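Local coordinates for protein 4-alpha-glucanotransferase (Corynebacterium glutamicum, PDB 5B68) that belongs to the amylomaltase (disproportionating enzyme) family and joins an N-terminal beta sandwich to a TIM barrel, at residues Ala79-Glu84 with Leu139-His144; Glu438-Trp443 with His487-Gly492; Val651-Glu656 with His697-Ala702. All coordinates share one frame; numbering follows the deposited sequence.

Interaction 1 of 3, residues Ala79-Glu84 with Leu139-His144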
loop_
_atom_site.group_PDB
_atom_site.type_symbol
_atom_site.label_atom_id
_atom_site.label_comp_id
_atom_site.label_asym_id
_atom_site.label_seq_id
_atom_site.Cartn_x
_atom_site.Cartn_y
_atom_site.Cartn_z
ATOM N N ALA A 79 -5.133 15.282 16.376
ATOM C CA ALA A 79 -5.093 14.935 17.824
ATOM C C ALA A 79 -5.731 13.589 17.982
ATOM O O ALA A 79 -6.647 13.197 17.219
ATOM C CB ALA A 79 -5.813 15.982 18.643
ATOM N N VAL A 80 -5.250 12.836 18.980
ATOM C CA VAL A 80 -5.895 11.603 19.330
ATOM C C VAL A 80 -7.077 11.936 20.196
ATOM O O VAL A 80 -7.026 12.900 20.973
ATOM C CB VAL A 80 -4.949 10.693 20.111
ATOM C CG1 VAL A 80 -5.663 9.420 20.626
ATOM C CG2 VAL A 80 -3.754 10.413 19.215
ATOM N N GLU A 81 -8.146 11.187 20.007
ATOM C CA GLU A 81 -9.383 11.280 20.846
ATOM C C GLU A 81 -9.067 11.439 22.312
ATOM O O GLU A 81 -8.233 10.773 22.787
ATOM C CB GLU A 81 -10.197 9.990 20.654
ATOM C CG GLU A 81 -11.665 10.206 20.862
ATOM C CD GLU A 81 -12.500 8.994 20.541
ATOM O OE1 GLU A 81 -13.745 9.212 20.417
ATOM O OE2 GLU A 81 -11.889 7.876 20.420
ATOM N N GLY A 82 -9.671 12.397 23.010
ATOM C CA GLY A 82 -9.350 12.618 24.418
ATOM C C GLY A 82 -8.265 13.659 24.713
ATOM O O GLY A 82 -8.155 14.102 25.846
ATOM N N ASP A 83 -7.409 14.022 23.740
ATOM C CA ASP A 83 -6.325 14.994 23.984
ATOM C C ASP A 83 -6.825 16.415 23.828
ATOM O O ASP A 83 -7.414 16.755 22.830
ATOM C CB ASP A 83 -5.137 14.709 23.089
ATOM C CG ASP A 83 -3.943 15.642 23.349
ATOM O OD1 ASP A 83 -3.777 16.127 24.498
ATOM O OD2 ASP A 83 -3.159 15.857 22.389
ATOM N N GLU A 84 -6.643 17.231 24.869
ATOM C CA GLU A 84 -6.954 18.649 24.833
ATOM C C GLU A 84 -5.775 19.422 24.242
ATOM O O GLU A 84 -5.055 20.131 24.908
ATOM C CB GLU A 84 -7.311 19.165 26.239
ATOM C CG GLU A 84 -8.592 18.596 26.772
ATOM C CD GLU A 84 -8.844 19.067 28.210
ATOM O OE1 GLU A 84 -8.350 18.439 29.136
ATOM O OE2 GLU A 84 -9.474 20.099 28.398
ATOM N N LEU A 139 -14.171 15.645 21.494
ATOM C CA LEU A 139 -14.578 15.650 20.106
ATOM C C LEU A 139 -14.692 14.221 19.573
ATOM O O LEU A 139 -13.931 13.361 19.948
ATOM C CB LEU A 139 -13.584 16.440 19.262
ATOM C CG LEU A 139 -13.332 17.898 19.636
ATOM C CD1 LEU A 139 -12.352 18.516 18.670
ATOM C CD2 LEU A 139 -14.608 18.704 19.654
ATOM N N PRO A 140 -15.647 13.988 18.692
ATOM C CA PRO A 140 -15.776 12.679 18.045
ATOM C C PRO A 140 -14.626 12.489 17.079
ATOM O O PRO A 140 -14.043 13.481 16.601
ATOM C CB PRO A 140 -17.128 12.794 17.296
ATOM C CG PRO A 140 -17.316 14.231 17.048
ATOM C CD PRO A 140 -16.663 14.958 18.181
ATOM N N LEU A 141 -14.421 11.250 16.694
ATOM C CA LEU A 141 -13.512 10.917 15.589
ATOM C C LEU A 141 -13.952 11.606 14.337
ATOM O O LEU A 141 -15.123 11.823 14.169
ATOM C CB LEU A 141 -13.508 9.411 15.374
ATOM C CG LEU A 141 -13.023 8.549 16.536
ATOM C CD1 LEU A 141 -12.988 7.086 16.085
ATOM C CD2 LEU A 141 -11.651 8.907 16.982
ATOM N N GLY A 142 -13.008 12.009 13.490
ATOM C CA GLY A 142 -13.382 12.386 12.136
ATOM C C GLY A 142 -12.707 13.640 11.677
ATOM O O GLY A 142 -11.639 14.058 12.181
ATOM N N TRP A 143 -13.311 14.177 10.622
ATOM C CA TRP A 143 -12.726 15.203 9.792
ATOM C C TRP A 143 -13.434 16.514 10.005
ATOM O O TRP A 143 -14.411 16.803 9.363
ATOM C CB TRP A 143 -12.815 14.768 8.318
ATOM C CG TRP A 143 -12.024 13.559 8.105
ATOM C CD1 TRP A 143 -12.430 12.279 8.268
ATOM C CD2 TRP A 143 -10.643 13.504 7.784
ATOM N NE1 TRP A 143 -11.393 11.421 8.044
ATOM C CE2 TRP A 143 -10.279 12.154 7.745
ATOM C CE3 TRP A 143 -9.681 14.465 7.510
ATOM C CZ2 TRP A 143 -8.995 11.747 7.437
ATOM C CZ3 TRP A 143 -8.415 14.060 7.208
ATOM C CH2 TRP A 143 -8.074 12.714 7.181
ATOM N N HIS A 144 -12.905 17.277 10.947
ATOM C CA HIS A 144 -13.428 18.565 11.356
ATOM C C HIS A 144 -12.611 19.736 10.813
ATOM O O HIS A 144 -11.679 19.544 10.069
ATOM C CB HIS A 144 -13.514 18.624 12.875
ATOM C CG HIS A 144 -14.018 17.360 13.488
ATOM N ND1 HIS A 144 -15.111 16.690 13.000
ATOM C CD2 HIS A 144 -13.542 16.608 14.501
ATOM C CE1 HIS A 144 -15.313 15.605 13.714
ATOM N NE2 HIS A 144 -14.370 15.527 14.627
HETATM O O HOH W 1 -11.872 13.550 21.671
#

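Interaction 2 of 3, residues Glu438-Trp443 with His487-Gly492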
loop_
_atom_site.group_PDB
_atom_site.type_symbol
_atom_site.label_atom_id
_atom_site.label_comp_id
_atom_site.label_asym_id
_atom_site.label_seq_id
_atom_site.Cartn_x
_atom_site.Cartn_y
_atom_site.Cartn_z
ATOM N N GLU A 438 -2.853 20.829 3.033
ATOM C CA GLU A 438 -4.054 20.379 2.365
ATOM C C GLU A 438 -4.896 19.508 3.286
ATOM O O GLU A 438 -5.783 18.854 2.848
ATOM C CB GLU A 438 -3.739 19.629 1.085
ATOM C CG GLU A 438 -3.215 20.520 -0.004
ATOM C CD GLU A 438 -4.221 21.543 -0.470
ATOM O OE1 GLU A 438 -5.393 21.216 -0.660
ATOM O OE2 GLU A 438 -3.821 22.679 -0.663
ATOM N N GLY A 439 -4.554 19.473 4.557
ATOM C CA GLY A 439 -5.382 18.795 5.528
ATOM C C GLY A 439 -5.363 17.289 5.412
ATOM O O GLY A 439 -6.235 16.624 5.871
ATOM N N TYR A 440 -4.336 16.786 4.768
ATOM C CA TYR A 440 -4.124 15.365 4.530
ATOM C C TYR A 440 -5.261 14.745 3.682
ATOM O O TYR A 440 -5.496 13.522 3.718
ATOM C CB TYR A 440 -3.899 14.605 5.837
ATOM C CG TYR A 440 -2.599 14.943 6.487
ATOM C CD1 TYR A 440 -1.420 14.218 6.162
ATOM C CD2 TYR A 440 -2.494 15.943 7.461
ATOM C CE1 TYR A 440 -0.201 14.554 6.700
ATOM C CE2 TYR A 440 -1.286 16.243 8.051
ATOM C CZ TYR A 440 -0.095 15.576 7.624
ATOM O OH TYR A 440 1.126 15.780 8.155
ATOM N N ILE A 441 -6.018 15.571 2.961
ATOM C CA ILE A 441 -7.181 15.053 2.312
ATOM C C ILE A 441 -6.837 14.003 1.223
ATOM O O ILE A 441 -7.583 13.021 1.109
ATOM C CB ILE A 441 -8.071 16.191 1.756
ATOM C CG1 ILE A 441 -8.617 17.029 2.917
ATOM C CG2 ILE A 441 -9.136 15.628 0.818
ATOM C CD1 ILE A 441 -9.584 16.320 3.870
ATOM N N PRO A 442 -5.711 14.171 0.490
ATOM C CA PRO A 442 -5.336 13.104 -0.480
ATOM C C PRO A 442 -5.009 11.729 0.161
ATOM O O PRO A 442 -5.322 10.679 -0.409
ATOM C CB PRO A 442 -4.135 13.708 -1.148
ATOM C CG PRO A 442 -4.453 15.197 -1.172
ATOM C CD PRO A 442 -4.919 15.374 0.240
ATOM N N TRP A 443 -4.432 11.772 1.357
ATOM C CA TRP A 443 -4.118 10.538 2.133
ATOM C C TRP A 443 -5.453 9.923 2.612
ATOM O O TRP A 443 -5.721 8.711 2.445
ATOM C CB TRP A 443 -3.220 10.899 3.309
ATOM C CG TRP A 443 -2.841 9.800 4.242
ATOM C CD1 TRP A 443 -2.846 9.885 5.585
ATOM C CD2 TRP A 443 -2.255 8.532 3.927
ATOM N NE1 TRP A 443 -2.410 8.714 6.143
ATOM C CE2 TRP A 443 -1.972 7.895 5.151
ATOM C CE3 TRP A 443 -1.933 7.878 2.743
ATOM C CZ2 TRP A 443 -1.438 6.606 5.223
ATOM C CZ3 TRP A 443 -1.420 6.627 2.789
ATOM C CH2 TRP A 443 -1.143 5.985 4.046
ATOM N N HIS A 487 4.322 11.566 11.751
ATOM C CA HIS A 487 3.741 10.225 11.941
ATOM C C HIS A 487 2.402 10.267 12.713
ATOM O O HIS A 487 1.508 9.411 12.512
ATOM C CB HIS A 487 4.733 9.249 12.603
ATOM C CG HIS A 487 5.226 9.763 13.902
ATOM N ND1 HIS A 487 4.565 9.526 15.081
ATOM C CD2 HIS A 487 6.197 10.650 14.181
ATOM C CE1 HIS A 487 5.137 10.209 16.049
ATOM N NE2 HIS A 487 6.121 10.906 15.530
ATOM N N ASN A 488 2.248 11.232 13.596
ATOM C CA ASN A 488 0.991 11.371 14.298
ATOM C C ASN A 488 -0.179 11.618 13.326
ATOM O O ASN A 488 -1.265 11.045 13.506
ATOM C CB ASN A 488 1.003 12.404 15.348
ATOM C CG ASN A 488 1.806 11.977 16.570
ATOM O OD1 ASN A 488 1.739 10.854 17.044
ATOM N ND2 ASN A 488 2.564 12.885 17.058
ATOM N N ALA A 489 0.097 12.405 12.312
ATOM C CA ALA A 489 -0.856 12.561 11.223
ATOM C C ALA A 489 -1.003 11.347 10.310
ATOM O O ALA A 489 -2.120 10.869 10.137
ATOM C CB ALA A 489 -0.543 13.832 10.437
ATOM N N LEU A 490 0.081 10.812 9.747
ATOM C CA LEU A 490 -0.044 9.712 8.786
ATOM C C LEU A 490 -0.570 8.434 9.453
ATOM O O LEU A 490 -1.491 7.780 8.947
ATOM C CB LEU A 490 1.293 9.469 8.087
ATOM C CG LEU A 490 1.703 10.563 7.071
ATOM C CD1 LEU A 490 2.939 10.209 6.317
ATOM C CD2 LEU A 490 0.596 10.817 6.068
ATOM N N VAL A 491 -0.017 8.088 10.603
ATOM C CA VAL A 491 -0.444 6.881 11.323
ATOM C C VAL A 491 -1.791 7.078 11.909
ATOM O O VAL A 491 -2.656 6.164 11.877
ATOM C CB VAL A 491 0.515 6.517 12.490
ATOM C CG1 VAL A 491 -0.027 5.349 13.291
ATOM C CG2 VAL A 491 1.911 6.178 11.994
ATOM N N GLY A 492 -2.018 8.280 12.453
ATOM C CA GLY A 492 -3.338 8.591 13.071
ATOM C C GLY A 492 -4.476 8.527 12.064
ATOM O O GLY A 492 -5.555 8.013 12.366
#

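Interaction 3 of 3, residues Val651-Glu656 with His697-Ala702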
loop_
_atom_site.group_PDB
_atom_site.type_symbol
_atom_site.label_atom_id
_atom_site.label_comp_id
_atom_site.label_asym_id
_atom_site.label_seq_id
_atom_site.Cartn_x
_atom_site.Cartn_y
_atom_site.Cartn_z
ATOM N N VAL A 651 -0.435 -20.298 -3.130
ATOM C CA VAL A 651 0.582 -21.048 -3.884
ATOM C C VAL A 651 1.016 -22.306 -3.130
ATOM O O VAL A 651 1.333 -23.314 -3.770
ATOM C CB VAL A 651 1.864 -20.202 -4.196
ATOM C CG1 VAL A 651 1.555 -19.161 -5.257
ATOM C CG2 VAL A 651 2.492 -19.551 -2.986
ATOM N N ASP A 652 1.118 -22.196 -1.820
ATOM C CA ASP A 652 1.570 -23.325 -0.979
ATOM C C ASP A 652 0.492 -24.394 -0.819
ATOM O O ASP A 652 0.825 -25.526 -0.464
ATOM C CB ASP A 652 2.003 -22.837 0.421
ATOM C CG ASP A 652 3.344 -22.162 0.401
ATOM O OD1 ASP A 652 3.961 -22.187 -0.677
ATOM O OD2 ASP A 652 3.791 -21.669 1.439
ATOM N N MET A 653 -0.768 -24.066 -1.107
ATOM C CA MET A 653 -1.860 -25.010 -1.032
ATOM C C MET A 653 -1.918 -25.910 -2.268
ATOM O O MET A 653 -2.578 -26.950 -2.234
ATOM C CB MET A 653 -3.210 -24.300 -0.766
ATOM C CG MET A 653 -3.187 -23.409 0.420
ATOM S SD MET A 653 -4.761 -22.616 0.761
ATOM C CE MET A 653 -5.513 -23.722 1.982
ATOM N N VAL A 654 -1.246 -25.537 -3.369
ATOM C CA VAL A 654 -1.341 -26.315 -4.586
ATOM C C VAL A 654 0.015 -26.865 -5.068
ATOM O O VAL A 654 0.063 -27.505 -6.103
ATOM C CB VAL A 654 -2.000 -25.493 -5.721
ATOM C CG1 VAL A 654 -3.357 -25.015 -5.301
ATOM C CG2 VAL A 654 -1.132 -24.306 -6.065
ATOM N N GLY A 655 1.096 -26.588 -4.333
ATOM C CA GLY A 655 2.434 -27.073 -4.646
ATOM C C GLY A 655 3.205 -26.268 -5.653
ATOM O O GLY A 655 4.124 -26.771 -6.244
ATOM N N GLU A 656 2.774 -25.024 -5.911
ATOM C CA GLU A 656 3.506 -24.095 -6.848
ATOM C C GLU A 656 5.012 -24.043 -6.501
ATOM O O GLU A 656 5.386 -23.847 -5.333
ATOM C CB GLU A 656 2.838 -22.696 -6.683
ATOM C CG GLU A 656 3.426 -21.565 -7.444
ATOM C CD GLU A 656 3.185 -21.681 -8.916
ATOM O OE1 GLU A 656 4.078 -22.287 -9.567
ATOM O OE2 GLU A 656 2.131 -21.203 -9.450
ATOM N N HIS A 697 -6.351 -29.637 0.888
ATOM C CA HIS A 697 -7.024 -30.042 2.102
ATOM C C HIS A 697 -5.998 -30.328 3.170
ATOM O O HIS A 697 -6.242 -30.002 4.339
ATOM C CB HIS A 697 -7.900 -31.287 1.859
ATOM C CG HIS A 697 -9.107 -30.978 1.047
ATOM N ND1 HIS A 697 -10.122 -30.202 1.538
ATOM C CD2 HIS A 697 -9.390 -31.191 -0.264
ATOM C CE1 HIS A 697 -11.033 -30.019 0.597
ATOM N NE2 HIS A 697 -10.613 -30.615 -0.504
ATOM N N ARG A 698 -4.879 -30.954 2.810
ATOM C CA ARG A 698 -3.818 -31.187 3.848
ATOM C C ARG A 698 -3.285 -29.832 4.477
ATOM O O ARG A 698 -3.106 -29.652 5.720
ATOM C CB ARG A 698 -2.694 -31.997 3.254
ATOM C CG ARG A 698 -3.101 -33.431 2.899
ATOM C CD ARG A 698 -1.988 -34.216 2.225
ATOM N NE ARG A 698 -1.004 -34.602 3.193
ATOM C CZ ARG A 698 -0.023 -35.499 3.041
ATOM N NH1 ARG A 698 0.821 -35.688 4.053
ATOM N NH2 ARG A 698 0.104 -36.238 1.949
ATOM N N VAL A 699 -3.022 -28.866 3.603
ATOM C CA VAL A 699 -2.461 -27.605 4.078
ATOM C C VAL A 699 -3.531 -26.850 4.803
ATOM O O VAL A 699 -3.218 -26.240 5.840
ATOM C CB VAL A 699 -1.825 -26.796 2.921
ATOM C CG1 VAL A 699 -1.425 -25.385 3.346
ATOM C CG2 VAL A 699 -0.686 -27.631 2.304
ATOM N N ALA A 700 -4.764 -26.871 4.279
ATOM C CA ALA A 700 -5.884 -26.187 4.996
ATOM C C ALA A 700 -6.102 -26.749 6.395
ATOM O O ALA A 700 -6.218 -26.001 7.361
ATOM C CB ALA A 700 -7.156 -26.207 4.213
ATOM N N LYS A 701 -6.089 -28.070 6.529
ATOM C CA LYS A 701 -6.260 -28.678 7.862
ATOM C C LYS A 701 -5.116 -28.359 8.799
ATOM O O LYS A 701 -5.363 -28.093 9.981
ATOM C CB LYS A 701 -6.386 -30.220 7.767
ATOM C CG LYS A 701 -7.742 -30.647 7.267
ATOM C CD LYS A 701 -8.024 -32.138 7.506
ATOM C CE LYS A 701 -9.291 -32.584 6.759
ATOM N NZ LYS A 701 -9.125 -32.612 5.271
ATOM N N ALA A 702 -3.893 -28.403 8.286
ATOM C CA ALA A 702 -2.680 -28.067 9.038
ATOM C C ALA A 702 -2.663 -26.623 9.487
ATOM O O ALA A 702 -2.039 -26.286 10.514
ATOM C CB ALA A 702 -1.418 -28.426 8.221
#

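Interaction 1 of 3, residues Ala79-Glu84 with Leu139-His144
E81 reaches over the leucine L141 across a small contact between two loops of the beta sandwich. With CG anti to the backbone N (chi1 -152°) and the rest of the chain extended, the E81 side chain crosses that of L141 at about a right angle. The methyl L141 CD2 comes up under the flat of the carboxylate, 3.6 Å from E81 OE2 and 3.7 Å from E81 CD. This is apolar carbon against the face of a charged group, so it adds shape matching rather than a polar bond; the glutamate, at an exposed position, can keep its charge near solvent while its aliphatic part packs. E81 CG also lies 4.0 Å from L139 O.

That carbonyl is tied to the other loop by water 1, which donates to L139 O at 2.7 Å and accepts from G82 N at 2.8 Å. G82 is the third residue of a type II turn, V80 to D83, where a positive phi would jam a CB against the preceding carbonyl. H144, in the strand that follows, donates through NE2 to P140 O, nearly straight (178°) and in the imidazole plane, though from above the carbonyl plane. Since H144 ND1 pairs with the backbone N of E104, both imidazole nitrogens are used.

L141 also touches L496 of helix 487-500. The contact joins the loop that follows strand 76-80 to the loop that leads into strand 142-150, the two strands that flank 153-162, the first parallel to it and the second antiparallel.

Interaction 2 of 3, residues Glu438-Trp443 with His487-Gly492
Two helices of the TIM-barrel part, 441-452 and 487-500, meet where Y440 and W443 at the start of the first pack on A489 and L490 in the opening turn of the second. Y440 stands at the junction of two helices: it follows G439, the C-prime residue of a Schellman motif ending helix 434-437, and is the N-cap of the next. Both G439 and Y440 have positive phi in the type I' turn E438 to I441, easy for glycine but adopted by Y440 despite its side chain; the CB of Y440 points toward helix 487-500.

A489 suits its place because its short side chain lets the helix come close to the ring: its CB lies over one face of the Y440 ring in a CH-pi contact, 3.7 Å from the centroid and 29° off the normal. The approach is tight, with A489 CB 3.3 Å from Y440 CZ. L490 serves both aromatics with one branch. Its CD2 meets Y440 CE1 obliquely at 3.9 Å, and stands over the five-membered ring of W443, 3.7 Å from that centroid.

W443 holds the same leucine twice. Its CG is anti to the backbone N (chi1 178°), which carries the indole across to helix 487-500, and there W443 NE1 donates to L490 O at 3.1 Å in a moderately bent bond (153°). The acceptor lies near the indole plane and the donor on a carbonyl lone pair, so the bond fixes the ring's rotation while the methyl covers its face. This satisfies the buried indole N-H.

I493, further along that helix, touches both aromatics, and L435 of helix 434-437 backs Y440. Strand 76-80 of the sandwich also touches the pair, S76 against Y440 and V78 against A489.

Interaction 3 of 3, residues Val651-Glu656 with His697-Ala702
M653 and V699 join the short helix 650-654, which directly follows barrel strand 645-649, to the C-terminal helix 694-702. The two side chains cross obliquely, and the backbones come near, with the CA atoms of M653 and V699 5.8 Å apart. V699 aims its branch at the short helix and divides its methyls between two partners: CG1, anti to its own backbone N, meets M653 CG at 3.9 Å, while CG2 lies 3.8 Å from D652 O. A beta-branched residue fits here because it offers two methyls close to the backbone, which suits helices whose CA atoms approach this closely.

The methionine takes the longer route. Its chain runs straight at chi2 and then bends at chi3 (95°), which swings CE past V699 to the next residue of the helix. There M653 CE packs on A700, 3.7 Å from CB and 3.9 Å from CA. The small alanine lets the methyl come down close to the helix backbone; the flexible thioether suits a place where the chain must pass one neighbour to reach another. All four touching residues are buried.

D652 shares the contact through its backbone carbonyl, whereas its side chain leads away and bonds through OD2 to T565 OG1. H635 of helix 627-639 borders both D652 and V699, and V648 of strand 645-649 touches both M653 and V699, so the pair borders both helix 627-639 and the barrel strand. R698 forms a salt bridge with E632 of that helix.

The short helix is only weakly bonded: V654 N makes a weak hydrogen bond to V651 O at 3.4 Å. G655 then leaves it with positive phi, and E656 N returns to V651 O at 3.1 Å.

Overall arrangement
Interactions 1 and 2 are neighbours, their centres about 14 Å apart, and together they mark where the N-terminal beta sandwich meets the TIM-barrel part of the chain. W143, in the 139-144 segment of interaction 1, packs into interaction 2, with CZ3 3.6 Å from G439 O and CE3 4.1 Å from I441 CD1. Helix 487-500 is common to both, since its later turns also receive L141 and W143. Interaction 3 lies across the chain's centre from interaction 2: the centres are about 40 Å apart and the nearest atoms about 27 Å. From interaction 1 its centre is about 45 Å away. It lies far from the other two, at the C-terminal helix.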